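Local coordinates for Phenylalanine/tyrosine ammonia-lyase (Rhodosporidium toruloides, PDB 1Y2M), which catalyses the non-oxidative deamination of L-phenylalanine and L-tyrosine to trans-cinnamate and p-coumarate, releasing ammonia, at residues T297-E302 with C530-I535; V305-S310 with R359-P364; Y363-S368 with F437-E442. All blocks are in the same frame, centred on the assembly; numbering follows the deposited sequence.

Contact 1 (T297-E302 with C530-I535)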
ATOM      1  N   THR B 297      27.346  -2.939   7.687  1.00  7.05           N
ATOM      2  CA  THR B 297      27.384  -4.392   7.677  1.00  8.12           C
ATOM      3  C   THR B 297      28.767  -4.914   8.139  1.00  9.15           C
ATOM      4  O   THR B 297      28.859  -5.767   9.028  1.00  9.28           O
ATOM      5  CB  THR B 297      27.012  -4.975   6.281  1.00  9.42           C
ATOM      6  OG1 THR B 297      25.671  -4.614   5.953  1.00  9.40           O
ATOM      7  CG2 THR B 297      27.094  -6.497   6.323  1.00  7.64           C
ATOM      8  N   ALA B 298      29.817  -4.376   7.532  1.00  8.60           N
ATOM      9  CA  ALA B 298      31.201  -4.774   7.855  1.00  6.48           C
ATOM     10  C   ALA B 298      31.468  -4.474   9.348  1.00  8.07           C
ATOM     11  O   ALA B 298      31.963  -5.345  10.114  1.00  9.52           O
ATOM     12  CB  ALA B 298      32.183  -4.060   6.982  1.00  8.35           C
HETATM   13  N   MSE B 299      31.123  -3.274   9.798  1.00  9.32           N
HETATM   14  CA  MSE B 299      31.443  -2.901  11.198  1.00  9.08           C
HETATM   15  C   MSE B 299      30.670  -3.717  12.206  1.00  8.23           C
HETATM   16  O   MSE B 299      31.114  -3.999  13.328  1.00  9.41           O
HETATM   17  CB  MSE B 299      31.270  -1.409  11.376  1.00 10.35           C
HETATM   18  CG  MSE B 299      32.222  -0.706  10.525  1.00 15.98           C
HETATM   19 SE   MSE B 299      32.171   1.241  10.791  1.00 30.57          SE
HETATM   20  CE  MSE B 299      33.372   1.331  12.234  1.00 28.93           C
ATOM     21  N   THR B 300      29.458  -4.081  11.814  1.00  7.46           N
ATOM     22  CA  THR B 300      28.655  -5.002  12.648  1.00  7.97           C
ATOM     23  C   THR B 300      29.262  -6.400  12.715  1.00  8.52           C
ATOM     24  O   THR B 300      29.227  -7.055  13.763  1.00 10.31           O
ATOM     25  CB  THR B 300      27.184  -5.018  12.209  1.00  8.64           C
ATOM     26  OG1 THR B 300      26.647  -3.672  12.176  1.00  9.16           O
ATOM     27  CG2 THR B 300      26.330  -5.857  13.157  1.00  8.29           C
ATOM     28  N   VAL B 301      29.777  -6.917  11.599  1.00  7.65           N
ATOM     29  CA  VAL B 301      30.434  -8.223  11.649  1.00  8.30           C
ATOM     30  C   VAL B 301      31.579  -8.105  12.667  1.00  8.87           C
ATOM     31  O   VAL B 301      31.791  -9.005  13.489  1.00 10.72           O
ATOM     32  CB  VAL B 301      30.967  -8.660  10.255  1.00 10.76           C
ATOM     33  CG1 VAL B 301      31.846  -9.895  10.360  1.00 11.52           C
ATOM     34  CG2 VAL B 301      29.814  -8.912   9.246  1.00 11.37           C
ATOM     35  N   GLU B 302      32.304  -6.985  12.632  1.00  9.74           N
ATOM     36  CA  GLU B 302      33.410  -6.796  13.583  1.00  9.51           C
ATOM     37  C   GLU B 302      32.915  -6.744  15.042  1.00 10.22           C
ATOM     38  O   GLU B 302      33.383  -7.475  15.898  1.00 11.16           O
ATOM     39  CB  GLU B 302      34.213  -5.538  13.228  1.00 10.82           C
ATOM     40  CG  GLU B 302      34.949  -5.664  11.914  1.00  9.00           C
ATOM     41  CD  GLU B 302      35.890  -4.474  11.700  1.00 11.50           C
ATOM     42  OE1 GLU B 302      35.350  -3.390  11.427  1.00 12.12           O
ATOM     43  OE2 GLU B 302      37.151  -4.597  11.840  1.00 10.88           O
ATOM     44  N   CYS B 530      25.592   3.242  17.360  1.00  8.27           N
ATOM     45  CA  CYS B 530      25.600   2.012  18.193  1.00  7.43           C
ATOM     46  C   CYS B 530      26.793   1.095  17.913  1.00  7.91           C
ATOM     47  O   CYS B 530      27.443   0.587  18.849  1.00  8.72           O
ATOM     48  CB  CYS B 530      24.331   1.253  18.085  1.00  8.84           C
ATOM     49  SG  CYS B 530      22.857   2.085  18.679  1.00 10.86           S
ATOM     50  N   VAL B 531      27.082   0.877  16.630  1.00  8.30           N
ATOM     51  CA  VAL B 531      28.158  -0.055  16.279  1.00  8.72           C
ATOM     52  C   VAL B 531      29.481   0.434  16.832  1.00  8.44           C
ATOM     53  O   VAL B 531      30.346  -0.343  17.195  1.00  8.44           O
ATOM     54  CB  VAL B 531      28.191  -0.377  14.739  1.00  8.19           C
ATOM     55  CG1 VAL B 531      28.882   0.759  13.964  1.00 10.60           C
ATOM     56  CG2 VAL B 531      28.884  -1.715  14.470  1.00 10.04           C
ATOM     57  N   LEU B 532      29.689   1.750  16.870  1.00  7.59           N
ATOM     58  CA  LEU B 532      30.964   2.271  17.380  1.00  7.96           C
ATOM     59  C   LEU B 532      31.075   2.021  18.892  1.00  6.90           C
ATOM     60  O   LEU B 532      32.146   1.651  19.371  1.00 10.60           O
ATOM     61  CB  LEU B 532      31.087   3.772  17.101  1.00  8.02           C
ATOM     62  CG  LEU B 532      31.067   4.099  15.625  1.00  8.13           C
ATOM     63  CD1 LEU B 532      30.951   5.582  15.446  1.00 16.01           C
ATOM     64  CD2 LEU B 532      32.285   3.507  14.855  1.00 13.67           C
ATOM     65  N   GLN B 533      29.964   2.205  19.607  1.00  9.74           N
ATOM     66  CA  GLN B 533      29.941   1.830  21.034  1.00 10.50           C
ATOM     67  C   GLN B 533      30.243   0.371  21.205  1.00  9.50           C
ATOM     68  O   GLN B 533      31.079   0.002  22.054  1.00 10.05           O
ATOM     69  CB  GLN B 533      28.614   2.136  21.679  1.00 10.58           C
ATOM     70  CG  GLN B 533      28.581   1.756  23.173  1.00 11.00           C
ATOM     71  CD  GLN B 533      29.111   2.816  24.139  1.00 10.39           C
ATOM     72  OE1 GLN B 533      29.715   3.834  23.763  1.00 11.53           O
ATOM     73  NE2 GLN B 533      28.910   2.539  25.439  1.00  8.59           N
ATOM     74  N   ALA B 534      29.595  -0.476  20.403  1.00  8.05           N
ATOM     75  CA  ALA B 534      29.826  -1.924  20.498  1.00  7.54           C
ATOM     76  C   ALA B 534      31.290  -2.267  20.223  1.00  8.15           C
ATOM     77  O   ALA B 534      31.902  -3.088  20.905  1.00  8.19           O
ATOM     78  CB  ALA B 534      28.920  -2.650  19.516  1.00  9.38           C
ATOM     79  N   ILE B 535      31.875  -1.601  19.216  1.00  8.92           N
ATOM     80  CA  ILE B 535      33.301  -1.814  18.860  1.00 10.14           C
ATOM     81  C   ILE B 535      34.224  -1.485  20.055  1.00  8.22           C
ATOM     82  O   ILE B 535      35.133  -2.196  20.375  1.00  9.71           O
ATOM     83  CB  ILE B 535      33.682  -0.993  17.628  1.00  8.41           C
ATOM     84  CG1 ILE B 535      33.153  -1.728  16.393  1.00  7.73           C
ATOM     85  CG2 ILE B 535      35.133  -0.790  17.526  1.00 11.35           C
ATOM     86  CD1 ILE B 535      33.097  -0.911  15.120  1.00 12.16           C
TER

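Contact 2 (V305-S310 with R359-P364)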
ATOM      1  N   VAL B 305      31.958 -10.085  16.405  1.00 10.00           N
ATOM      2  CA  VAL B 305      33.018 -11.081  16.176  1.00 10.48           C
ATOM      3  C   VAL B 305      32.485 -12.186  15.249  1.00 11.21           C
ATOM      4  O   VAL B 305      32.635 -13.399  15.488  1.00 12.26           O
ATOM      5  CB  VAL B 305      33.657 -11.591  17.486  1.00 10.94           C
ATOM      6  CG1 VAL B 305      34.783 -12.543  17.217  1.00 22.30           C
ATOM      7  CG2 VAL B 305      34.296 -10.417  18.187  1.00 14.82           C
ATOM      8  N   GLY B 306      31.865 -11.737  14.167  1.00 10.69           N
ATOM      9  CA  GLY B 306      31.251 -12.624  13.216  1.00 10.35           C
ATOM     10  C   GLY B 306      32.175 -13.060  12.111  1.00 12.00           C
ATOM     11  O   GLY B 306      33.380 -12.818  12.160  1.00 11.57           O
ATOM     12  N   HIS B 307      31.578 -13.697  11.107  1.00 10.98           N
ATOM     13  CA  HIS B 307      32.372 -14.380  10.083  1.00 11.90           C
ATOM     14  C   HIS B 307      32.560 -13.547   8.823  1.00 11.27           C
ATOM     15  O   HIS B 307      31.614 -13.259   8.068  1.00 11.57           O
ATOM     16  CB  HIS B 307      31.700 -15.681   9.700  1.00 10.98           C
ATOM     17  CG  HIS B 307      31.687 -16.687  10.798  1.00 15.52           C
ATOM     18  ND1 HIS B 307      30.606 -16.875  11.630  1.00 26.48           N
ATOM     19  CD2 HIS B 307      32.615 -17.600  11.168  1.00 18.34           C
ATOM     20  CE1 HIS B 307      30.882 -17.843  12.489  1.00 26.87           C
ATOM     21  NE2 HIS B 307      32.100 -18.296  12.233  1.00 20.54           N
ATOM     22  N   ALA B 308      33.809 -13.250   8.514  1.00  8.73           N
ATOM     23  CA  ALA B 308      34.103 -12.601   7.238  1.00 10.72           C
ATOM     24  C   ALA B 308      33.872 -13.598   6.081  1.00 10.51           C
ATOM     25  O   ALA B 308      33.777 -13.192   4.917  1.00 10.74           O
ATOM     26  CB  ALA B 308      35.498 -12.104   7.247  1.00 14.33           C
ATOM     27  N   GLY B 309      33.831 -14.891   6.391  1.00  8.11           N
ATOM     28  CA  GLY B 309      33.665 -15.965   5.397  1.00  9.77           C
ATOM     29  C   GLY B 309      32.399 -15.812   4.551  1.00  7.83           C
ATOM     30  O   GLY B 309      32.342 -16.301   3.439  1.00  8.56           O
ATOM     31  N   SER B 310      31.374 -15.157   5.096  1.00  7.80           N
ATOM     32  CA  SER B 310      30.109 -14.940   4.342  1.00  8.24           C
ATOM     33  C   SER B 310      30.361 -14.247   3.007  1.00 11.00           C
ATOM     34  O   SER B 310      29.539 -14.344   2.107  1.00 10.46           O
ATOM     35  CB  SER B 310      29.106 -14.124   5.145  1.00  8.38           C
ATOM     36  OG  SER B 310      28.740 -14.787   6.304  1.00  8.87           O
ATOM     37  N   ARG B 359      26.687 -21.603  15.649  1.00 51.43           N
ATOM     38  CA  ARG B 359      28.049 -21.384  15.167  1.00 44.06           C
ATOM     39  C   ARG B 359      28.090 -20.474  13.947  1.00 34.29           C
ATOM     40  O   ARG B 359      29.136 -19.920  13.642  1.00 35.56           O
ATOM     41  CB  ARG B 359      28.679 -22.737  14.812  1.00 44.81           C
ATOM     42  CG  ARG B 359      28.562 -23.744  15.957  1.00 52.42           C
ATOM     43  CD  ARG B 359      28.864 -25.167  15.558  1.00 51.63           C
ATOM     44  NE  ARG B 359      28.562 -26.072  16.669  1.00 61.07           N
ATOM     45  CZ  ARG B 359      28.652 -27.400  16.610  1.00 63.82           C
ATOM     46  NH1 ARG B 359      29.048 -28.002  15.494  1.00 67.58           N
ATOM     47  NH2 ARG B 359      28.351 -28.133  17.675  1.00 63.89           N
ATOM     48  N   GLN B 360      26.974 -20.299  13.260  0.50 27.25           N
ATOM     49  CA  GLN B 360      27.019 -19.453  12.097  0.50 22.89           C
ATOM     50  C   GLN B 360      26.203 -18.192  12.273  0.50 19.58           C
ATOM     51  O   GLN B 360      25.220 -18.146  13.039  0.50 14.54           O
ATOM     52  CB  GLN B 360      26.622 -20.223  10.842  0.50 25.31           C
ATOM     53  CG  GLN B 360      27.230 -19.662   9.551  0.50 29.58           C
ATOM     54  CD  GLN B 360      28.602 -19.037   9.753  0.50 26.18           C
ATOM     55  OE1 GLN B 360      28.721 -17.794   9.675  0.50  9.58           O
ATOM     56  NE2 GLN B 360      29.657 -19.895  10.057  0.50 15.77           N
ATOM     57  N   ASP B 361      26.614 -17.168  11.540  1.00 12.74           N
ATOM     58  CA  ASP B 361      25.983 -15.846  11.659  1.00 10.03           C
ATOM     59  C   ASP B 361      24.550 -15.928  11.219  1.00 11.47           C
ATOM     60  O   ASP B 361      24.207 -16.702  10.360  1.00  9.84           O
ATOM     61  CB  ASP B 361      26.739 -14.801  10.825  1.00 12.92           C
ATOM     62  CG  ASP B 361      28.071 -14.412  11.426  1.00 13.73           C
ATOM     63  OD1 ASP B 361      28.371 -14.820  12.584  1.00 17.34           O
ATOM     64  OD2 ASP B 361      28.810 -13.693  10.739  1.00 14.79           O
ATOM     65  N   ARG B 362      23.706 -15.057  11.754  1.00 10.42           N
ATOM     66  CA  ARG B 362      22.342 -15.037  11.327  1.00 10.16           C
ATOM     67  C   ARG B 362      22.202 -14.271  10.001  1.00  7.73           C
ATOM     68  O   ARG B 362      23.164 -13.721   9.477  1.00  9.74           O
ATOM     69  CB  ARG B 362      21.482 -14.425  12.435  1.00  8.71           C
ATOM     70  CG  ARG B 362      21.515 -15.272  13.723  1.00  9.47           C
ATOM     71  CD  ARG B 362      20.726 -14.549  14.784  1.00 13.34           C
ATOM     72  NE  ARG B 362      20.750 -15.249  16.066  1.00 14.80           N
ATOM     73  CZ  ARG B 362      21.642 -15.015  17.026  1.00 14.54           C
ATOM     74  NH1 ARG B 362      22.612 -14.124  16.863  1.00 18.09           N
ATOM     75  NH2 ARG B 362      21.561 -15.699  18.163  1.00 21.14           N
ATOM     76  N   TYR B 363      20.986 -14.212   9.496  1.00  7.90           N
ATOM     77  CA  TYR B 363      20.816 -13.773   8.118  1.00  8.73           C
ATOM     78  C   TYR B 363      21.133 -12.308   7.885  1.00  7.80           C
ATOM     79  O   TYR B 363      21.568 -11.946   6.738  1.00  9.40           O
ATOM     80  CB  TYR B 363      19.409 -14.097   7.605  1.00  9.76           C
ATOM     81  CG  TYR B 363      19.107 -15.542   7.289  1.00  7.24           C
ATOM     82  CD1 TYR B 363      19.921 -16.598   7.683  1.00 12.15           C
ATOM     83  CD2 TYR B 363      17.875 -15.842   6.683  1.00 13.58           C
ATOM     84  CE1 TYR B 363      19.545 -17.953   7.394  1.00 13.04           C
ATOM     85  CE2 TYR B 363      17.514 -17.100   6.442  1.00 12.64           C
ATOM     86  CZ  TYR B 363      18.327 -18.148   6.760  1.00 13.21           C
ATOM     87  OH  TYR B 363      17.819 -19.410   6.469  1.00 18.71           O
ATOM     88  N   PRO B 364      20.882 -11.410   8.879  1.00  8.50           N
ATOM     89  CA  PRO B 364      21.223 -10.008   8.618  1.00  9.37           C
ATOM     90  C   PRO B 364      22.672  -9.749   8.167  1.00  9.94           C
ATOM     91  O   PRO B 364      22.938  -8.859   7.383  1.00  9.22           O
ATOM     92  CB  PRO B 364      20.865  -9.313   9.943  1.00 10.97           C
ATOM     93  CG  PRO B 364      19.652 -10.170  10.397  1.00  9.53           C
ATOM     94  CD  PRO B 364      20.165 -11.565  10.170  1.00  8.99           C
TER
HETATM   95  O   HOH W   1      28.903 -12.811   8.210  1.00 10.83           O
HETATM   96  O   HOH W   2      29.424 -17.345   7.073  1.00  9.85           O

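Contact 3 (Y363-S368 with F437-E442)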
ATOM      1  N   TYR B 363      20.986 -14.212   9.496  1.00  7.90           N
ATOM      2  CA  TYR B 363      20.816 -13.773   8.118  1.00  8.73           C
ATOM      3  C   TYR B 363      21.133 -12.308   7.885  1.00  7.80           C
ATOM      4  O   TYR B 363      21.568 -11.946   6.738  1.00  9.40           O
ATOM      5  CB  TYR B 363      19.409 -14.097   7.605  1.00  9.76           C
ATOM      6  CG  TYR B 363      19.107 -15.542   7.289  1.00  7.24           C
ATOM      7  CD1 TYR B 363      19.921 -16.598   7.683  1.00 12.15           C
ATOM      8  CD2 TYR B 363      17.875 -15.842   6.683  1.00 13.58           C
ATOM      9  CE1 TYR B 363      19.545 -17.953   7.394  1.00 13.04           C
ATOM     10  CE2 TYR B 363      17.514 -17.100   6.442  1.00 12.64           C
ATOM     11  CZ  TYR B 363      18.327 -18.148   6.760  1.00 13.21           C
ATOM     12  OH  TYR B 363      17.819 -19.410   6.469  1.00 18.71           O
ATOM     13  N   PRO B 364      20.882 -11.410   8.879  1.00  8.50           N
ATOM     14  CA  PRO B 364      21.223 -10.008   8.618  1.00  9.37           C
ATOM     15  C   PRO B 364      22.672  -9.749   8.167  1.00  9.94           C
ATOM     16  O   PRO B 364      22.938  -8.859   7.383  1.00  9.22           O
ATOM     17  CB  PRO B 364      20.865  -9.313   9.943  1.00 10.97           C
ATOM     18  CG  PRO B 364      19.652 -10.170  10.397  1.00  9.53           C
ATOM     19  CD  PRO B 364      20.165 -11.565  10.170  1.00  8.99           C
ATOM     20  N   LEU B 365      23.591 -10.571   8.647  1.00  9.23           N
ATOM     21  CA  LEU B 365      24.984 -10.505   8.233  1.00  9.95           C
ATOM     22  C   LEU B 365      25.276 -11.486   7.084  1.00 10.59           C
ATOM     23  O   LEU B 365      25.832 -11.100   6.051  1.00 10.30           O
ATOM     24  CB  LEU B 365      25.862 -10.837   9.443  1.00 10.39           C
ATOM     25  CG  LEU B 365      25.808  -9.777  10.549  1.00 11.78           C
ATOM     26  CD1 LEU B 365      26.746 -10.186  11.720  1.00 12.78           C
ATOM     27  CD2 LEU B 365      26.118  -8.324  10.045  1.00 13.03           C
ATOM     28  N   ARG B 366      24.900 -12.749   7.261  1.00 10.78           N
ATOM     29  CA  ARG B 366      25.306 -13.805   6.323  1.00 11.25           C
ATOM     30  C   ARG B 366      24.617 -13.711   4.957  1.00 10.20           C
ATOM     31  O   ARG B 366      25.176 -14.191   3.979  1.00 10.31           O
ATOM     32  CB  ARG B 366      25.091 -15.173   6.934  1.00  9.79           C
ATOM     33  CG  ARG B 366      25.371 -16.395   6.014  1.00 10.46           C
ATOM     34  CD  ARG B 366      25.661 -17.633   6.824  1.00 12.30           C
ATOM     35  NE  ARG B 366      24.618 -17.980   7.788  1.00 13.05           N
ATOM     36  CZ  ARG B 366      23.722 -18.950   7.647  1.00 11.34           C
ATOM     37  NH1 ARG B 366      23.645 -19.663   6.526  1.00 12.57           N
ATOM     38  NH2 ARG B 366      22.865 -19.187   8.626  1.00 15.09           N
ATOM     39  N   THR B 367      23.432 -13.101   4.900  1.00  7.75           N
ATOM     40  CA  THR B 367      22.734 -12.954   3.607  1.00  9.03           C
ATOM     41  C   THR B 367      22.758 -11.529   3.085  1.00  8.09           C
ATOM     42  O   THR B 367      22.012 -11.182   2.130  1.00  8.14           O
ATOM     43  CB  THR B 367      21.242 -13.457   3.651  1.00  9.50           C
ATOM     44  OG1 THR B 367      20.420 -12.533   4.374  1.00  7.66           O
ATOM     45  CG2 THR B 367      21.134 -14.868   4.196  1.00  8.37           C
ATOM     46  N   SER B 368      23.616 -10.679   3.660  1.00  8.51           N
ATOM     47  CA  SER B 368      23.656  -9.268   3.272  1.00  7.17           C
ATOM     48  C   SER B 368      23.937  -9.036   1.780  1.00  8.35           C
ATOM     49  O   SER B 368      23.263  -8.224   1.153  1.00  8.93           O
ATOM     50  CB  SER B 368      24.537  -8.450   4.234  1.00  9.16           C
ATOM     51  OG  SER B 368      25.845  -8.981   4.387  1.00  8.54           O
ATOM     52  N   PHE B 437      18.297  -2.401  10.215  1.00  8.30           N
ATOM     53  CA  PHE B 437      17.545  -2.494  11.494  1.00  9.32           C
ATOM     54  C   PHE B 437      17.789  -3.904  12.093  1.00  9.81           C
ATOM     55  O   PHE B 437      18.013  -4.068  13.285  1.00  9.16           O
ATOM     56  CB  PHE B 437      16.057  -2.358  11.234  1.00  9.96           C
ATOM     57  CG  PHE B 437      15.204  -2.802  12.382  1.00  9.55           C
ATOM     58  CD1 PHE B 437      15.196  -2.114  13.576  1.00 12.53           C
ATOM     59  CD2 PHE B 437      14.453  -3.932  12.269  1.00 11.47           C
ATOM     60  CE1 PHE B 437      14.437  -2.542  14.646  1.00 12.60           C
ATOM     61  CE2 PHE B 437      13.699  -4.396  13.341  1.00 14.14           C
ATOM     62  CZ  PHE B 437      13.692  -3.681  14.528  1.00 11.75           C
ATOM     63  N   THR B 438      17.643  -4.940  11.281  1.00  8.64           N
ATOM     64  CA  THR B 438      17.774  -6.311  11.805  1.00 10.69           C
ATOM     65  C   THR B 438      19.173  -6.590  12.302  1.00  8.21           C
ATOM     66  O   THR B 438      19.369  -7.281  13.340  1.00  9.44           O
ATOM     67  CB  THR B 438      17.387  -7.445  10.822  1.00 11.57           C
ATOM     68  OG1 THR B 438      18.243  -7.467   9.662  1.00 10.75           O
ATOM     69  CG2 THR B 438      15.949  -7.273  10.374  1.00  9.35           C
ATOM     70  N   GLN B 439      20.160  -6.009  11.633  1.00  8.96           N
ATOM     71  CA  GLN B 439      21.579  -6.111  12.154  1.00  8.14           C
ATOM     72  C   GLN B 439      21.717  -5.431  13.510  1.00 11.45           C
ATOM     73  O   GLN B 439      22.321  -5.995  14.448  1.00 10.23           O
ATOM     74  CB  GLN B 439      22.581  -5.466  11.186  1.00  8.16           C
ATOM     75  CG  GLN B 439      22.712  -6.168   9.869  1.00  9.32           C
ATOM     76  CD  GLN B 439      23.518  -5.387   8.863  1.00  8.39           C
ATOM     77  OE1 GLN B 439      23.872  -4.225   9.124  1.00 10.45           O
ATOM     78  NE2 GLN B 439      23.804  -5.998   7.693  1.00  9.46           N
ATOM     79  N   LEU B 440      21.219  -4.207  13.596  1.00  9.48           N
ATOM     80  CA  LEU B 440      21.359  -3.394  14.792  1.00  9.86           C
ATOM     81  C   LEU B 440      20.583  -4.049  15.940  1.00  8.48           C
ATOM     82  O   LEU B 440      21.110  -4.192  17.019  1.00  9.46           O
ATOM     83  CB  LEU B 440      20.809  -2.007  14.536  1.00 10.64           C
ATOM     84  CG  LEU B 440      20.735  -1.096  15.777  1.00 10.10           C
ATOM     85  CD1 LEU B 440      22.103  -0.887  16.349  1.00 10.13           C
ATOM     86  CD2 LEU B 440      20.180   0.273  15.401  1.00 12.68           C
ATOM     87  N   THR B 441      19.349  -4.506  15.706  1.00  9.28           N
ATOM     88  CA  THR B 441      18.531  -4.974  16.828  1.00  9.67           C
ATOM     89  C   THR B 441      19.067  -6.308  17.375  1.00 12.19           C
ATOM     90  O   THR B 441      18.952  -6.607  18.564  1.00 13.08           O
ATOM     91  CB  THR B 441      17.052  -4.946  16.472  1.00 12.83           C
ATOM     92  OG1 THR B 441      16.277  -4.950  17.705  1.00 12.24           O
ATOM     93  CG2 THR B 441      16.684  -6.088  15.581  1.00 13.28           C
ATOM     94  N   GLU B 442      19.725  -7.095  16.532  1.00 11.63           N
ATOM     95  CA  GLU B 442      20.414  -8.295  16.978  1.00 11.51           C
ATOM     96  C   GLU B 442      21.570  -7.919  17.893  1.00 10.50           C
ATOM     97  O   GLU B 442      21.756  -8.498  18.964  1.00 12.95           O
ATOM     98  CB  GLU B 442      20.899  -9.087  15.768  1.00 12.80           C
ATOM     99  CG  GLU B 442      21.636 -10.381  16.108  1.00 16.81           C
ATOM    100  CD  GLU B 442      22.107 -11.140  14.881  1.00 21.46           C
ATOM    101  OE1 GLU B 442      21.662 -10.836  13.729  1.00 20.24           O
ATOM    102  OE2 GLU B 442      22.962 -12.047  15.078  1.00 19.08           O
TER
HETATM  103  O   HOH W   3      23.166 -11.424  11.570  1.00 19.14           O

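Contact 1 (T297-E302 with C530-I535)
Met299, present in this crystal as selenomethionine, reaches across to a row of aliphatic side chains, Val531, Leu532 and Ile535, and illustrates how one long flexible residue can join two helices. Its terminal methyl does most of the reaching. The chain is extended out to SE, and a turn about the CG-SE bond (chi3 86°) swings CE onto Leu532 CD2 at 3.6 Å, while Ile535 CD1 comes to the same CE at 3.7 Å. Leu532 starts out pointing away from helix 273-303 and returns only through this branch; Ile535 leaves its backbone toward that helix, and its side chain crosses that of Met299 at about a right angle. Nearer the backbone, Met299 CB lies 3.9 Å from Val531 CG2.

A second kind of contact sets side chain against main chain. Val531 CG2, anti to its own nitrogen, is pushed against the backbone of the facing turn, 3.4 Å from Met299 O and 3.6 Å from Thr300 N. The segment axes, inclined at 28°, approach to 9.4 Å, and Val531 has its CA nearest that of Thr300.

Polar groups take a lesser share. Thr300 OG1 comes no closer than 3.8 Å to Val531 CG2, the two side chains crossing at a slant; its hydrogen bonds go to Leu296 O, one turn back on its own helix, and to His527 NE2 on helix 506-560. Met299 also touches Thr662 and Leu532 touches Tyr666, so helix 662-672 packs against this side of the pair.

No hydrogen bond runs between the two segments themselves. Their adhesion therefore rests on buried aliphatic surface and close fit, and a directional link between the helices comes from Thr300 OG1 and His527 NE2, His527 lying one turn before Val531.

Contact 2 (V305-S310 with R359-P364)
His307 and Asp361 meet through two routes, backbone to carboxylate and ring to carboxylate, an example of one acid side chain using both its oxygens on a single residue. The stronger route is His307 N to Asp361 OD2, 2.8 Å long and nearly straight at 173°, arriving on the syn side of the carboxylate and somewhat out of its plane. The other oxygen, OD1, takes a weak bond from His307 ND1 at 3.2 Å. It is bent, at 147°, and ring and carboxylate planes stand 50° apart. Gly306 completes this first shell, its CA resting 3.6 Å from Asp361 OD2, so that the carboxylate lies against a residue with no side chain.

Gln360 lies over the imidazole: NE2 stands 3.4 Å above the ring plane, over its centre. Its OE1 accepts the Asp361 N-H at 2.9 Å from well above the carbonyl plane, in a chain bent at chi2; with two conformers deposited, these details hold for this one only. At the ring edge His307 CE1 approaches Arg359 O.

Two waters form the next shell. One links His307 O, Ser310 OG and Asp361 OD2, donating to the carboxylate at 2.7 Å; the other passes from Ser310 OG to Gln360 OE1, the latter bond weak. Further out, Gly306 and Ala308 pair by backbone bonds with Val343, Asp361 O receives Arg366 NE, and His409 of the second subunit packs on Gln360.

Gln360 and Arg366 are, by similarity, cinnamate-binding residues. Next to Gln360, then, the Asp361 carboxylate accepts from a backbone N-H, a water and, weakly, a ring nitrogen, a set of donors consistent with an ionised acid, while the second glutamine conformer suggests that the amide itself keeps some freedom to move.

Contact 3 (Y363-S368 with F437-E442)
The amide nitrogen of Gln439 is gripped by two partners, Pro364 O in the facing segment and Thr297 OG1 on helix 273-303. Its bond to Pro364 O is 3.0 Å and almost straight at 174°; the oxygen lies in the amide plane, whereas the nitrogen stands above the plane of the proline carbonyl. The extended glutamine chain gets there by passing Pro364 CB, 3.6 Å from its CG, and crossing the Leu365 side chain at a slant, with Leu365 CD2 4.0 Å from Gln439 CG.

The proline ring also presses on Thr438, its CG 3.1 Å from OG1, a hydroxyl whose hydrogen bond goes to Leu435 O. A water bridges Leu365 N and Glu442 OE1, while Glu442 OE2 forms a salt bridge with Arg362. A leucine in place of Gln439 has no amide N-H, so Pro364 O would probably be left without its donor and Thr297 OG1 without its link to helix 416-443.

Helix 363-366 is thus wedged between helix 416-443 on the proline side and helix 273-303, where Leu365 rests on Thr300 and Val301; beyond Tyr363 and Thr367, Phe413 and Gln414 of the second subunit close it in.

How the contacts relate
Followed from the N terminus, the chain runs down helix 273-303, where contact 1 opens, and turns into the loop of contact 2, where Val301 O probably accepts from Gly306 N. Contact 2 closes a short excursion when the chain returns at 359-364. Contact 3 begins on the last two residues of that segment, Tyr363 and Pro364, and closes a second loop at helix 416-443. Only at helix 506-560 does contact 1 close, so its long loop encloses the other two. Cys530 packs on Leu440, joining helices 506-560 and 416-443, and the three contacts link these helices and 273-303 to segment 359-368, which carries probable cinnamate-binding residues.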